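Local atomic coordinates of putative branched-chain amino acid ABC transporter, periplasmic branched-chain amino acid-binding protein (Pseudomonas protegens Pf-5, PDB entry 4RU0), a protein that probably binds branched-chain amino acids or related small solutes in the periplasm and delivers them to an ABC transporter for uptake. Residues Gly50-Ala55 against Leu319-Ser324; Ser272-Leu277 against Ser324-Ser329. All coordinates share one frame; numbering follows the deposited sequence.

Interaction 1 (Gly50-Ala55 against Leu319-Ser324)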
loop_
_atom_site.group_PDB
_atom_site.type_symbol
_atom_site.label_atom_id
_atom_site.label_comp_id
_atom_site.label_asym_id
_atom_site.label_seq_id
_atom_site.Cartn_x
_atom_site.Cartn_y
_atom_site.Cartn_z
ATOM N N GLY A 50 -9.294 9.923 5.087
ATOM C CA GLY A 50 -9.467 8.687 5.830
ATOM C C GLY A 50 -10.850 8.073 5.723
ATOM O O GLY A 50 -10.979 6.857 5.580
ATOM N N VAL A 51 -11.887 8.906 5.788
ATOM C CA VAL A 51 -13.259 8.400 5.791
ATOM C C VAL A 51 -13.591 7.686 4.485
ATOM O O VAL A 51 -14.460 6.814 4.447
ATOM C CB VAL A 51 -14.287 9.524 6.031
ATOM C CG1 VAL A 51 -14.205 10.017 7.469
ATOM C CG2 VAL A 51 -14.080 10.665 5.047
ATOM N N GLN A 52 -12.884 8.048 3.420
ATOM C CA GLN A 52 -13.068 7.387 2.135
ATOM C C GLN A 52 -12.474 5.981 2.163
ATOM O O GLN A 52 -13.042 5.047 1.587
ATOM C CB GLN A 52 -12.444 8.217 1.014
ATOM C CG GLN A 52 -13.031 9.611 0.893
ATOM C CD GLN A 52 -12.275 10.475 -0.092
ATOM O OE1 GLN A 52 -12.111 10.109 -1.258
ATOM N NE2 GLN A 52 -11.796 11.625 0.376
ATOM N N VAL A 53 -11.336 5.833 2.840
ATOM C CA VAL A 53 -10.706 4.528 3.007
ATOM C C VAL A 53 -11.566 3.582 3.851
ATOM O O VAL A 53 -11.788 2.429 3.472
ATOM C CB VAL A 53 -9.319 4.642 3.667
ATOM C CG1 VAL A 53 -8.656 3.276 3.735
ATOM C CG2 VAL A 53 -8.439 5.623 2.906
ATOM N N TRP A 54 -12.043 4.068 4.996
ATOM C CA TRP A 54 -12.829 3.226 5.898
ATOM C C TRP A 54 -14.120 2.784 5.222
ATOM O O TRP A 54 -14.536 1.630 5.355
ATOM C CB TRP A 54 -13.146 3.950 7.215
ATOM C CG TRP A 54 -12.066 4.868 7.737
ATOM C CD1 TRP A 54 -12.252 6.091 8.321
ATOM C CD2 TRP A 54 -10.644 4.645 7.724
ATOM N NE1 TRP A 54 -11.041 6.639 8.673
ATOM C CE2 TRP A 54 -10.040 5.774 8.315
ATOM C CE3 TRP A 54 -9.827 3.602 7.274
ATOM C CZ2 TRP A 54 -8.661 5.890 8.464
ATOM C CZ3 TRP A 54 -8.460 3.722 7.418
ATOM C CH2 TRP A 54 -7.890 4.856 8.010
ATOM N N ALA A 55 -14.740 3.704 4.487
ATOM C CA ALA A 55 -15.983 3.418 3.783
ATOM C C ALA A 55 -15.787 2.306 2.757
ATOM O O ALA A 55 -16.703 1.523 2.495
ATOM C CB ALA A 55 -16.512 4.673 3.112
ATOM N N LEU A 319 -21.237 10.188 -2.393
ATOM C CA LEU A 319 -21.036 9.206 -3.416
ATOM C C LEU A 319 -20.003 9.720 -4.408
ATOM O O LEU A 319 -19.494 8.957 -5.203
ATOM C CB LEU A 319 -22.361 8.845 -4.080
ATOM C CG LEU A 319 -23.342 8.050 -3.206
ATOM C CD1 LEU A 319 -22.689 6.803 -2.646
ATOM C CD2 LEU A 319 -23.938 8.902 -2.098
ATOM N N LYS A 320 -19.705 11.017 -4.383
ATOM C CA LYS A 320 -18.791 11.547 -5.392
ATOM C C LYS A 320 -17.389 10.947 -5.273
ATOM O O LYS A 320 -16.642 10.904 -6.250
ATOM C CB LYS A 320 -18.725 13.068 -5.296
ATOM N N ASN A 321 -17.009 10.477 -4.097
ATOM C CA ASN A 321 -15.819 9.667 -4.041
ATOM C C ASN A 321 -16.292 8.250 -3.942
ATOM O O ASN A 321 -16.625 7.821 -2.875
ATOM C CB ASN A 321 -14.985 9.996 -2.814
ATOM C CG ASN A 321 -14.312 11.342 -2.897
ATOM O OD1 ASN A 321 -14.095 11.874 -3.966
ATOM N ND2 ASN A 321 -13.961 11.888 -1.759
ATOM N N PHE A 322 -16.356 7.522 -5.041
ATOM C CA PHE A 322 -16.690 6.115 -4.967
ATOM C C PHE A 322 -15.689 5.265 -5.727
ATOM O O PHE A 322 -15.655 4.051 -5.616
ATOM C CB PHE A 322 -18.129 5.860 -5.419
ATOM C CG PHE A 322 -18.418 4.425 -5.712
ATOM C CD1 PHE A 322 -18.658 4.006 -6.995
ATOM C CD2 PHE A 322 -18.420 3.496 -4.709
ATOM C CE1 PHE A 322 -18.907 2.684 -7.275
ATOM C CE2 PHE A 322 -18.668 2.172 -4.978
ATOM C CZ PHE A 322 -18.915 1.763 -6.263
ATOM N N GLY A 323 -14.887 5.911 -6.536
ATOM C CA GLY A 323 -13.791 5.225 -7.185
ATOM C C GLY A 323 -12.493 5.882 -6.809
ATOM O O GLY A 323 -11.485 5.634 -7.422
ATOM N N SER A 324 -12.526 6.731 -5.796
ATOM C CA SER A 324 -11.350 7.488 -5.421
ATOM C C SER A 324 -10.300 6.534 -4.941
ATOM O O SER A 324 -10.613 5.479 -4.439
ATOM C CB SER A 324 -11.667 8.534 -4.358
ATOM O OG SER A 324 -11.565 8.020 -3.047
#
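Gln52 reaches from helix 47-67 to Asn321 and Ser324 in the loop that leads into helix 325-348. Of the residues Gly50-Ala55, Gln52 makes all the contact. Its side chain leaves with CG beside the backbone N (chi1 -59°) and then runs extended, which carries its amide out to the loop. There Ser324 OG donates a hydrogen bond to Gln52 OE1 at 2.8 Å. The donor is tilted somewhat out of the amide plane, and the C=O...OG angle is 148°. The Asn321 side chain crosses that of Gln52 obliquely, with the amide planes 18° apart. The approach of Asn321 ND2 to the Gln52 amide is doubtful as modelled, and no hydrogen bond is assigned there. Gln52 NE2 bonds Ser48 O and probably Glu274 OE2. With an alanine here, Ser324 OG would probably lose its acceptor on this helix, and Glu274 would be left without the NE2 donor. Farther on, Val53 points away from the loop and packs on Tyr326 and Ser329 of helix 325-348. Trp54 bonds the backbone O of Tyr41, a residue of the ligand pocket, through NE1. The Gln52 side chain is itself about 10 Å from the bound 3,6,9,12,15-pentaoxaheptadecane. The contact thus holds the N-cap serine of helix 325-348 to helix 47-67, within one lobe of the two-lobed periplasmic binding protein fold.

Interaction 2 (Ser272-Leu277 against Ser324-Ser329); sequences SSEDVL and SVYYNS
Tyr326 swings its ring toward Ser272 because CG stands beside the backbone N (chi1 -70°), while a chi1 of 160° sets Ser272 OG next to that ring. Ser272 CB comes within 3.3 Å of Tyr326 OH. Ser272 OG lies 3.2 Å from Tyr326 CE2, on an oblique line to the ring. Glu274 comes to the ring edge. Its CD is 3.4 Å from Tyr326 CE2, and the carboxylate plane is turned 66° from the ring plane. Both helix starts are capped by serine. Ser272 OG accepts from Glu274 N at 2.9 Å, and Ser272 N donates to Asp275 OD2 at 3.0 Å, which completes a capping box. Asp275 OD2 takes this bond on its anti side. On the other helix, Ser324 OG accepts from Tyr327 N at 3.2 Å. A water near Ser273 OG accepts a weak bond from Val325 N, at most a weak water bridge. Segment 272-277 follows strand 264-266 in one lobe, while helix 325-348 packs on helix 47-67 in the other. The Tyr326 side chain is about 6 Å from the bound 3,6,9,12,15-pentaoxaheptadecane. The contact spans the ligand cleft, consistent with a closing contact in this family. A tyrosine edge and hydroxyl pack against a capped turn. The Glu274 carboxylate may be favoured at the ring edge, where the C-H groups carry a slight positive charge.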
loop_
_atom_site.group_PDB
_atom_site.type_symbol
_atom_site.label_atom_id
_atom_site.label_comp_id
_atom_site.label_asym_id
_atom_site.label_seq_id
_atom_site.Cartn_x
_atom_site.Cartn_y
_atom_site.Cartn_z
ATOM N N SER A 272 -2.690 10.438 -5.060
ATOM C CA SER A 272 -4.088 10.807 -4.888
ATOM C C SER A 272 -4.450 12.124 -5.567
ATOM O O SER A 272 -3.586 12.940 -5.861
ATOM C CB SER A 272 -4.439 10.907 -3.407
ATOM O OG SER A 272 -5.609 11.688 -3.253
ATOM N N SER A 273 -5.746 12.319 -5.793
ATOM C CA SER A 273 -6.283 13.580 -6.300
ATOM C C SER A 273 -5.910 14.726 -5.375
ATOM O O SER A 273 -5.554 15.817 -5.820
ATOM C CB SER A 273 -7.812 13.510 -6.430
ATOM O OG SER A 273 -8.215 12.386 -7.187
ATOM N N GLU A 274 -5.995 14.457 -4.078
ATOM C CA GLU A 274 -5.726 15.460 -3.057
ATOM C C GLU A 274 -4.255 15.860 -3.021
ATOM O O GLU A 274 -3.905 16.930 -2.528
ATOM C CB GLU A 274 -6.164 14.935 -1.688
ATOM C CG GLU A 274 -7.599 14.442 -1.677
ATOM C CD GLU A 274 -8.055 13.990 -0.310
ATOM O OE1 GLU A 274 -7.230 14.015 0.633
ATOM O OE2 GLU A 274 -9.239 13.610 -0.180
ATOM N N ASP A 275 -3.392 14.990 -3.535
ATOM C CA ASP A 275 -1.968 15.291 -3.585
ATOM C C ASP A 275 -1.655 16.296 -4.683
ATOM O O ASP A 275 -0.635 16.976 -4.627
ATOM C CB ASP A 275 -1.150 14.017 -3.804
ATOM C CG ASP A 275 -1.150 13.105 -2.591
ATOM O OD1 ASP A 275 -1.005 13.613 -1.457
ATOM O OD2 ASP A 275 -1.293 11.876 -2.774
ATOM N N VAL A 276 -2.532 16.390 -5.681
ATOM C CA VAL A 276 -2.234 17.185 -6.871
ATOM C C VAL A 276 -3.254 18.285 -7.180
ATOM O O VAL A 276 -2.931 19.245 -7.878
ATOM C CB VAL A 276 -2.112 16.285 -8.108
ATOM C CG1 VAL A 276 -0.847 15.470 -8.029
ATOM C CG2 VAL A 276 -3.332 15.383 -8.234
ATOM N N LEU A 277 -4.475 18.144 -6.677
ATOM C CA LEU A 277 -5.483 19.202 -6.821
ATOM C C LEU A 277 -5.021 20.584 -6.322
ATOM O O LEU A 277 -5.299 21.584 -6.976
ATOM C CB LEU A 277 -6.778 18.805 -6.105
ATOM C CG LEU A 277 -7.730 17.906 -6.897
ATOM C CD1 LEU A 277 -8.814 17.356 -6.000
ATOM C CD2 LEU A 277 -8.341 18.661 -8.071
ATOM N N SER A 324 -12.526 6.731 -5.796
ATOM C CA SER A 324 -11.350 7.488 -5.421
ATOM C C SER A 324 -10.300 6.534 -4.941
ATOM O O SER A 324 -10.613 5.479 -4.439
ATOM C CB SER A 324 -11.667 8.534 -4.358
ATOM O OG SER A 324 -11.565 8.020 -3.047
ATOM N N VAL A 325 -9.043 6.904 -5.111
ATOM C CA VAL A 325 -7.935 6.002 -4.825
ATOM C C VAL A 325 -7.985 5.585 -3.352
ATOM O O VAL A 325 -7.679 4.471 -3.000
ATOM C CB VAL A 325 -6.580 6.608 -5.278
ATOM C CG1 VAL A 325 -5.374 5.829 -4.797
ATOM C CG2 VAL A 325 -6.547 6.787 -6.776
ATOM N N TYR A 326 -8.385 6.519 -2.517
ATOM C CA TYR A 326 -8.582 6.254 -1.124
ATOM C C TYR A 326 -9.665 5.200 -0.893
ATOM O O TYR A 326 -9.476 4.285 -0.117
ATOM C CB TYR A 326 -8.959 7.554 -0.440
ATOM C CG TYR A 326 -7.828 8.535 -0.371
ATOM C CD1 TYR A 326 -6.565 8.124 -0.042
ATOM C CD2 TYR A 326 -8.026 9.875 -0.627
ATOM C CE1 TYR A 326 -5.517 9.014 0.031
ATOM C CE2 TYR A 326 -6.983 10.775 -0.560
ATOM C CZ TYR A 326 -5.728 10.335 -0.225
ATOM O OH TYR A 326 -4.675 11.212 -0.137
ATOM N N TYR A 327 -10.775 5.302 -1.604
ATOM C CA TYR A 327 -11.841 4.335 -1.474
ATOM C C TYR A 327 -11.391 2.967 -1.920
ATOM O O TYR A 327 -11.753 1.962 -1.347
ATOM C CB TYR A 327 -13.086 4.780 -2.248
ATOM C CG TYR A 327 -14.260 3.858 -2.081
ATOM C CD1 TYR A 327 -14.312 2.658 -2.748
ATOM C CD2 TYR A 327 -15.298 4.178 -1.232
ATOM C CE1 TYR A 327 -15.366 1.807 -2.584
ATOM C CE2 TYR A 327 -16.362 3.332 -1.060
ATOM C CZ TYR A 327 -16.392 2.151 -1.741
ATOM O OH TYR A 327 -17.443 1.297 -1.584
ATOM N N ASN A 328 -10.610 2.936 -2.977
ATOM C CA ASN A 328 -10.186 1.678 -3.573
ATOM C C ASN A 328 -9.104 0.982 -2.760
ATOM O O ASN A 328 -8.976 -0.241 -2.810
ATOM C CB ASN A 328 -9.705 1.907 -5.004
ATOM C CG ASN A 328 -10.831 2.324 -5.933
ATOM O OD1 ASN A 328 -11.902 2.741 -5.484
ATOM N ND2 ASN A 328 -10.596 2.213 -7.236
ATOM N N SER A 329 -8.324 1.759 -2.015
ATOM C CA SER A 329 -7.346 1.171 -1.113
ATOM C C SER A 329 -8.094 0.442 -0.003
ATOM O O SER A 329 -7.668 -0.616 0.449
ATOM C CB SER A 329 -6.404 2.232 -0.537
ATOM O OG SER A 329 -7.094 3.139 0.301
HETATM O O HOH W 1 -8.132 10.039 -6.356
#

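In the fold
Both contacts are partly buried, and their centres lie 9 Å apart on the same side of the chain's centre. Interaction 1 lies within one lobe, and its grip is polar: a direct side-chain hydrogen bond. Interaction 2 runs between the lobes at the cleft, and its grip is aromatic, with at most a weak water bridge beside it. It buries more surface (194 against 126 Å²) and lies nearer the bound ligand and the chain centre. The segments share Ser324, but only interaction 1 uses its side chain across the contact. A probable hydrogen bond from Gln52 NE2 to Glu274 OE2 joins the two, so helix 47-67 also reaches the turn at 272-277.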